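Local coordinates for protein putative ferredoxin (PDB 7M1O) that binds a single [4Fe-4S] cluster through four cysteines and probably serves as a small electron-transfer protein, at residues E24-R29 / E57-C62; Y19-E24 / E52-E57. All coordinates share one frame; numbering follows the deposited sequence.

Contact 1: E24-R29 / E57-C62; sequences EVYKNR and EVTDEC. With SF4 (iron/sulfur cluster), chain C.
Tyr-26 reaches from strand 26-28 across the protein core to meet Val-58 on helix 52-61, the two side chains coming from opposite directions. The touch is narrow: CE2 of the Tyr-26 ring lies 3.8 Å from CG2 of Val-58, the methyl meeting the ring obliquely. With CG anti to the carbonyl carbon (chi1 -51°), the tyrosine spans backbones whose nearest CA atoms, those of Tyr-26 and Val-58, stand 10.2 Å apart. This is the packed part. Val-25 CG1 sits 3.4 Å above the ring plane, over its centre, and the buried phenol OH is satisfied by a hydrogen bond to Thr-5 OG1.

The helix beyond Val-58 leads into the cluster site of this single-cluster ferredoxin fold. Cys-62 is the first residue to leave helical geometry, its N still bonded to Val-58 O at 2.8 Å, and its SG binds iron FE2 of the [4Fe-4S] cluster at 2.3 Å.

Toward the edge the contact loosens. Tyr-26 OH and Thr-59 OG1 are 4.4 Å apart, without a bond, and the threonine hydroxyl pairs instead with Val-55 O and Thr-69 OG1. Glu-57, Asp-60 and Glu-61 occupy the exposed side of the helix.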
loop_
_atom_site.group_PDB
_atom_site.type_symbol
_atom_site.label_atom_id
_atom_site.label_comp_id
_atom_site.label_asym_id
_atom_site.label_seq_id
_atom_site.Cartn_x
_atom_site.Cartn_y
_atom_site.Cartn_z
ATOM N N GLU A 24 -0.790 -6.199 7.070
ATOM C CA GLU A 24 0.502 -6.831 6.829
ATOM C C GLU A 24 1.379 -5.953 5.937
ATOM O O GLU A 24 2.606 -6.019 6.011
ATOM C CB GLU A 24 0.326 -8.209 6.179
ATOM C CG GLU A 24 -0.551 -9.186 6.958
ATOM C CD GLU A 24 -2.007 -9.155 6.524
ATOM O OE1 GLU A 24 -2.482 -8.089 6.079
ATOM O OE2 GLU A 24 -2.677 -10.205 6.624
ATOM N N VAL A 25 0.741 -5.135 5.100
ATOM C CA VAL A 25 1.449 -4.349 4.090
ATOM C C VAL A 25 1.360 -2.844 4.340
ATOM O O VAL A 25 2.337 -2.126 4.135
ATOM C CB VAL A 25 0.904 -4.652 2.675
ATOM C CG1 VAL A 25 1.615 -3.811 1.618
ATOM C CG2 VAL A 25 1.062 -6.129 2.360
ATOM N N TYR A 26 0.195 -2.370 4.776
ATOM C CA TYR A 26 -0.034 -0.936 4.952
ATOM C C TYR A 26 -0.389 -0.580 6.390
ATOM O O TYR A 26 -0.963 -1.388 7.118
ATOM C CB TYR A 26 -1.151 -0.462 4.019
ATOM C CG TYR A 26 -0.956 -0.884 2.583
ATOM C CD1 TYR A 26 -0.135 -0.158 1.731
ATOM C CD2 TYR A 26 -1.589 -2.011 2.081
ATOM C CE1 TYR A 26 0.047 -0.543 0.418
ATOM C CE2 TYR A 26 -1.413 -2.403 0.770
ATOM C CZ TYR A 26 -0.595 -1.666 -0.056
ATOM O OH TYR A 26 -0.420 -2.059 -1.360
ATOM N N LYS A 27 -0.044 0.641 6.786
ATOM C CA LYS A 27 -0.373 1.145 8.111
ATOM C C LYS A 27 -0.703 2.628 8.050
ATOM O O LYS A 27 -0.266 3.338 7.144
ATOM C CB LYS A 27 0.786 0.916 9.085
ATOM C CG LYS A 27 2.008 1.785 8.802
ATOM C CD LYS A 27 3.191 1.421 9.687
ATOM C CE LYS A 27 4.399 2.289 9.363
ATOM N NZ LYS A 27 5.636 1.866 10.085
ATOM N N ASN A 28 -1.490 3.086 9.017
ATOM C CA ASN A 28 -1.697 4.508 9.228
ATOM C C ASN A 28 -0.368 5.115 9.674
ATOM O O ASN A 28 0.191 4.705 10.692
ATOM C CB ASN A 28 -2.801 4.731 10.267
ATOM C CG ASN A 28 -3.152 6.195 10.461
ATOM O OD1 ASN A 28 -2.345 7.087 10.203
ATOM N ND2 ASN A 28 -4.366 6.447 10.936
ATOM N N ARG A 29 0.151 6.070 8.906
ATOM C CA ARG A 29 1.468 6.633 9.197
ATOM C C ARG A 29 1.427 7.455 10.481
ATOM O O ARG A 29 2.461 7.699 11.100
ATOM C CB ARG A 29 1.973 7.488 8.027
ATOM C CG ARG A 29 1.425 8.908 7.972
ATOM C CD ARG A 29 2.012 9.681 6.797
ATOM N NE ARG A 29 1.507 11.049 6.742
ATOM C CZ ARG A 29 1.925 11.972 5.880
ATOM N NH1 ARG A 29 2.867 11.683 4.993
ATOM N NH2 ARG A 29 1.399 13.190 5.909
ATOM N N GLU A 57 -5.750 -6.216 -5.070
ATOM C CA GLU A 57 -7.144 -5.820 -4.904
ATOM C C GLU A 57 -7.273 -4.410 -4.331
ATOM O O GLU A 57 -8.008 -3.587 -4.877
ATOM C CB GLU A 57 -7.880 -6.819 -4.009
ATOM C CG GLU A 57 -8.297 -8.092 -4.731
ATOM C CD GLU A 57 -8.858 -9.142 -3.794
ATOM O OE1 GLU A 57 -9.214 -8.792 -2.648
ATOM O OE2 GLU A 57 -8.939 -10.320 -4.203
ATOM N N VAL A 58 -6.569 -4.122 -3.241
ATOM C CA VAL A 58 -6.667 -2.800 -2.624
ATOM C C VAL A 58 -6.075 -1.732 -3.536
ATOM O O VAL A 58 -6.457 -0.566 -3.463
ATOM C CB VAL A 58 -5.960 -2.736 -1.256
ATOM C CG1 VAL A 58 -6.611 -3.697 -0.279
ATOM C CG2 VAL A 58 -4.472 -3.027 -1.394
ATOM N N THR A 59 -5.134 -2.132 -4.385
ATOM C CA THR A 59 -4.559 -1.225 -5.370
ATOM C C THR A 59 -5.641 -0.743 -6.337
ATOM O O THR A 59 -5.694 0.438 -6.686
ATOM C CB THR A 59 -3.416 -1.900 -6.156
ATOM O OG1 THR A 59 -2.353 -2.243 -5.257
ATOM C CG2 THR A 59 -2.877 -0.974 -7.242
ATOM N N ASP A 60 -6.505 -1.661 -6.763
ATOM C CA ASP A 60 -7.611 -1.315 -7.652
ATOM C C ASP A 60 -8.725 -0.594 -6.899
ATOM O O ASP A 60 -9.499 0.158 -7.491
ATOM C CB ASP A 60 -8.181 -2.566 -8.324
ATOM C CG ASP A 60 -7.223 -3.187 -9.324
ATOM O OD1 ASP A 60 -6.296 -2.490 -9.790
ATOM O OD2 ASP A 60 -7.408 -4.377 -9.653
ATOM N N GLU A 61 -8.800 -0.827 -5.593
ATOM C CA GLU A 61 -9.900 -0.315 -4.784
ATOM C C GLU A 61 -9.595 1.037 -4.148
ATOM O O GLU A 61 -10.510 1.742 -3.732
ATOM C CB GLU A 61 -10.262 -1.325 -3.697
ATOM C CG GLU A 61 -10.971 -2.561 -4.231
ATOM C CD GLU A 61 -11.106 -3.658 -3.195
ATOM O OE1 GLU A 61 -10.497 -3.542 -2.111
ATOM O OE2 GLU A 61 -11.823 -4.642 -3.467
ATOM N N CYS A 62 -8.317 1.396 -4.070
ATOM C CA CYS A 62 -7.936 2.699 -3.536
ATOM C C CYS A 62 -8.661 3.805 -4.303
ATOM O O CYS A 62 -8.509 3.912 -5.521
ATOM C CB CYS A 62 -6.425 2.906 -3.619
ATOM S SG CYS A 62 -5.892 4.578 -3.162
HETATM FE FE1 SF4 C . -5.030 6.307 1.230
HETATM FE FE2 SF4 C . -5.713 4.732 -0.897
HETATM FE FE3 SF4 C . -7.372 4.898 1.264
HETATM FE FE4 SF4 C . -4.982 3.589 1.488
HETATM S S1 SF4 C . -6.745 3.002 0.171
HETATM S S2 SF4 C . -5.867 5.084 2.964
HETATM S S3 SF4 C . -3.675 4.858 0.112
HETATM S S4 SF4 C . -6.811 6.588 -0.160
#

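Contact 2: Y19-E24 / E52-E57; sequences YDRVPE and EQEVKE
Arg-21, in the last turn of helix 17-21, lays its aliphatic stem against the side chain of Glu-54 on helix 52-61. CG of Arg-21 lies 3.9 Å from Glu-54 OE1, and CD is 4.0 Å from the same oxygen, so the carboxylate meets the methylenes of the arginine rather than its charged end. The two side chains cross at about a right angle, and the guanidinium and carboxylate planes are turned 82° apart, with NH1 of Arg-21 4.6 Å from Glu-54 OE1. Bends at chi2 (88°) and chi3 (64°) fold the arginine along helix 52-61. There NH1 approaches Glu-57 OE1 obliquely to 4.2 Å, beyond salt-bridge range, while the bonded ion pair is made by NH2 with Glu-61. Glu-54 and Glu-57 would thus probably add a diffuse favourable field around a cation already held one turn farther on.

Both segments belong to the single-cluster [4Fe-4S] ferredoxin fold, and the contact joins its short helix 17-21, which carries the cluster ligand Cys-18, to the long helix that leads to Cys-62. Val-22, the first residue out of helical geometry, supplies the buried, apolar half. Its CG2 packs 4.0 Å from CB of Glu-54, near the level where the backbones are closest, the CA atoms of Val-22 and Glu-54 being 7.0 Å apart. The same valine also touches Val-58, whereas Val-55 points away from this segment into the interior, against Val-25, Tyr-26 and Thr-5. Farther along, the side chain of Glu-24 rests on Leu-51.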
loop_
_atom_site.group_PDB
_atom_site.type_symbol
_atom_site.label_atom_id
_atom_site.label_comp_id
_atom_site.label_asym_id
_atom_site.label_seq_id
_atom_site.Cartn_x
_atom_site.Cartn_y
_atom_site.Cartn_z
ATOM N N TYR A 19 -4.919 -0.098 4.933
ATOM C CA TYR A 19 -4.286 -0.575 6.159
ATOM C C TYR A 19 -5.285 -1.205 7.124
ATOM O O TYR A 19 -4.888 -1.820 8.109
ATOM C CB TYR A 19 -3.492 0.537 6.861
ATOM C CG TYR A 19 -4.164 1.874 7.095
ATOM C CD1 TYR A 19 -3.798 2.985 6.348
ATOM C CD2 TYR A 19 -5.103 2.047 8.105
ATOM C CE1 TYR A 19 -4.372 4.217 6.569
ATOM C CE2 TYR A 19 -5.687 3.284 8.334
ATOM C CZ TYR A 19 -5.310 4.365 7.563
ATOM O OH TYR A 19 -5.876 5.600 7.773
ATOM N N ASP A 20 -6.576 -1.079 6.833
ATOM C CA ASP A 20 -7.574 -1.880 7.531
ATOM C C ASP A 20 -7.622 -3.283 6.933
ATOM O O ASP A 20 -7.699 -4.277 7.654
ATOM C CB ASP A 20 -8.960 -1.243 7.451
ATOM C CG ASP A 20 -10.006 -2.056 8.186
ATOM O OD1 ASP A 20 -9.827 -2.283 9.400
ATOM O OD2 ASP A 20 -10.987 -2.493 7.548
ATOM N N ARG A 21 -7.579 -3.348 5.606
ATOM C CA ARG A 21 -7.716 -4.607 4.882
ATOM C C ARG A 21 -6.436 -5.435 4.934
ATOM O O ARG A 21 -6.480 -6.641 5.174
ATOM C CB ARG A 21 -8.097 -4.331 3.425
ATOM C CG ARG A 21 -8.222 -5.570 2.539
ATOM C CD ARG A 21 -9.619 -6.163 2.582
ATOM N NE ARG A 21 -10.616 -5.242 2.043
ATOM C CZ ARG A 21 -10.744 -4.947 0.752
ATOM N NH1 ARG A 21 -9.934 -5.492 -0.148
ATOM N NH2 ARG A 21 -11.683 -4.097 0.359
ATOM N N VAL A 22 -5.304 -4.783 4.695
ATOM C CA VAL A 22 -4.020 -5.472 4.611
ATOM C C VAL A 22 -3.008 -4.834 5.561
ATOM O O VAL A 22 -2.051 -4.195 5.123
ATOM C CB VAL A 22 -3.466 -5.451 3.168
ATOM C CG1 VAL A 22 -2.285 -6.404 3.032
ATOM C CG2 VAL A 22 -4.556 -5.823 2.173
ATOM N N PRO A 23 -3.217 -5.008 6.875
ATOM C CA PRO A 23 -2.291 -4.456 7.870
ATOM C C PRO A 23 -0.898 -5.076 7.773
ATOM O O PRO A 23 0.055 -4.533 8.330
ATOM C CB PRO A 23 -2.959 -4.799 9.205
ATOM C CG PRO A 23 -3.848 -5.953 8.908
ATOM C CD PRO A 23 -4.330 -5.739 7.506
ATOM N N GLU A 24 -0.790 -6.199 7.070
ATOM C CA GLU A 24 0.502 -6.831 6.829
ATOM C C GLU A 24 1.379 -5.953 5.937
ATOM O O GLU A 24 2.606 -6.019 6.011
ATOM C CB GLU A 24 0.326 -8.209 6.179
ATOM C CG GLU A 24 -0.551 -9.186 6.958
ATOM C CD GLU A 24 -2.007 -9.155 6.524
ATOM O OE1 GLU A 24 -2.482 -8.089 6.079
ATOM O OE2 GLU A 24 -2.677 -10.205 6.624
ATOM N N GLU A 52 -0.098 -11.132 -2.297
ATOM C CA GLU A 52 -0.065 -10.477 -3.600
ATOM C C GLU A 52 -1.458 -10.087 -4.091
ATOM O O GLU A 52 -1.676 -8.946 -4.494
ATOM C CB GLU A 52 0.618 -11.379 -4.631
ATOM C CG GLU A 52 2.137 -11.398 -4.511
ATOM C CD GLU A 52 2.808 -12.228 -5.592
ATOM O OE1 GLU A 52 2.209 -12.402 -6.674
ATOM O OE2 GLU A 52 3.939 -12.706 -5.357
ATOM N N GLN A 53 -2.399 -11.025 -4.047
ATOM C CA GLN A 53 -3.741 -10.769 -4.560
ATOM C C GLN A 53 -4.482 -9.745 -3.707
ATOM O O GLN A 53 -5.231 -8.923 -4.232
ATOM C CB GLN A 53 -4.542 -12.069 -4.636
ATOM C CG GLN A 53 -4.032 -13.028 -5.699
ATOM C CD GLN A 53 -4.901 -14.261 -5.841
ATOM O OE1 GLN A 53 -6.097 -14.231 -5.550
ATOM N NE2 GLN A 53 -4.299 -15.357 -6.290
ATOM N N GLU A 54 -4.273 -9.796 -2.396
ATOM C CA GLU A 54 -4.844 -8.802 -1.494
ATOM C C GLU A 54 -4.320 -7.410 -1.844
ATOM O O GLU A 54 -5.088 -6.452 -1.953
ATOM C CB GLU A 54 -4.516 -9.140 -0.038
ATOM C CG GLU A 54 -5.271 -10.342 0.509
ATOM C CD GLU A 54 -6.761 -10.086 0.643
ATOM O OE1 GLU A 54 -7.139 -8.969 1.060
ATOM O OE2 GLU A 54 -7.555 -11.000 0.328
ATOM N N VAL A 55 -3.008 -7.310 -2.028
ATOM C CA VAL A 55 -2.380 -6.048 -2.397
ATOM C C VAL A 55 -2.910 -5.564 -3.743
ATOM O O VAL A 55 -3.199 -4.380 -3.911
ATOM C CB VAL A 55 -0.838 -6.184 -2.447
ATOM C CG1 VAL A 55 -0.188 -5.009 -3.181
ATOM C CG2 VAL A 55 -0.284 -6.288 -1.038
ATOM N N LYS A 56 -3.043 -6.478 -4.699
ATOM C CA LYS A 56 -3.521 -6.113 -6.027
ATOM C C LYS A 56 -4.964 -5.626 -5.966
ATOM O O LYS A 56 -5.353 -4.727 -6.711
ATOM C CB LYS A 56 -3.400 -7.295 -6.995
ATOM C CG LYS A 56 -1.970 -7.578 -7.442
ATOM C CD LYS A 56 -1.902 -8.676 -8.494
ATOM C CE LYS A 56 -2.185 -8.134 -9.885
ATOM N NZ LYS A 56 -2.049 -9.184 -10.933
ATOM N N GLU A 57 -5.750 -6.216 -5.070
ATOM C CA GLU A 57 -7.144 -5.820 -4.904
ATOM C C GLU A 57 -7.273 -4.410 -4.331
ATOM O O GLU A 57 -8.008 -3.587 -4.877
ATOM C CB GLU A 57 -7.880 -6.819 -4.009
ATOM C CG GLU A 57 -8.297 -8.092 -4.731
ATOM C CD GLU A 57 -8.858 -9.142 -3.794
ATOM O OE1 GLU A 57 -9.214 -8.792 -2.648
ATOM O OE2 GLU A 57 -8.939 -10.320 -4.203
#

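How the contacts relate
Contacts 1 and 2 have centres about 5 Å apart and divide helix 52-61 between them: contact 2 uses its first half, contact 1 its second half. Their segments alternate along the chain, sharing Glu-24 and Glu-57. The salt bridge from Arg-21 NH2 to Glu-61 OE1, 2.8 Å, ties them at the surface; inside, Tyr-26 OH lies 3.5 Å from Val-55 CG1, and Tyr-19 CB packs 3.2 Å from Tyr-26 O. Contact 1 holds the ligand Cys-62, and its Tyr-26 side chain comes within about 4 Å of that of Cys-18; contact 2 lies a shell farther out, the Arg-21 side chain about 8 Å from the cluster, although Tyr-19 of its first segment touches it.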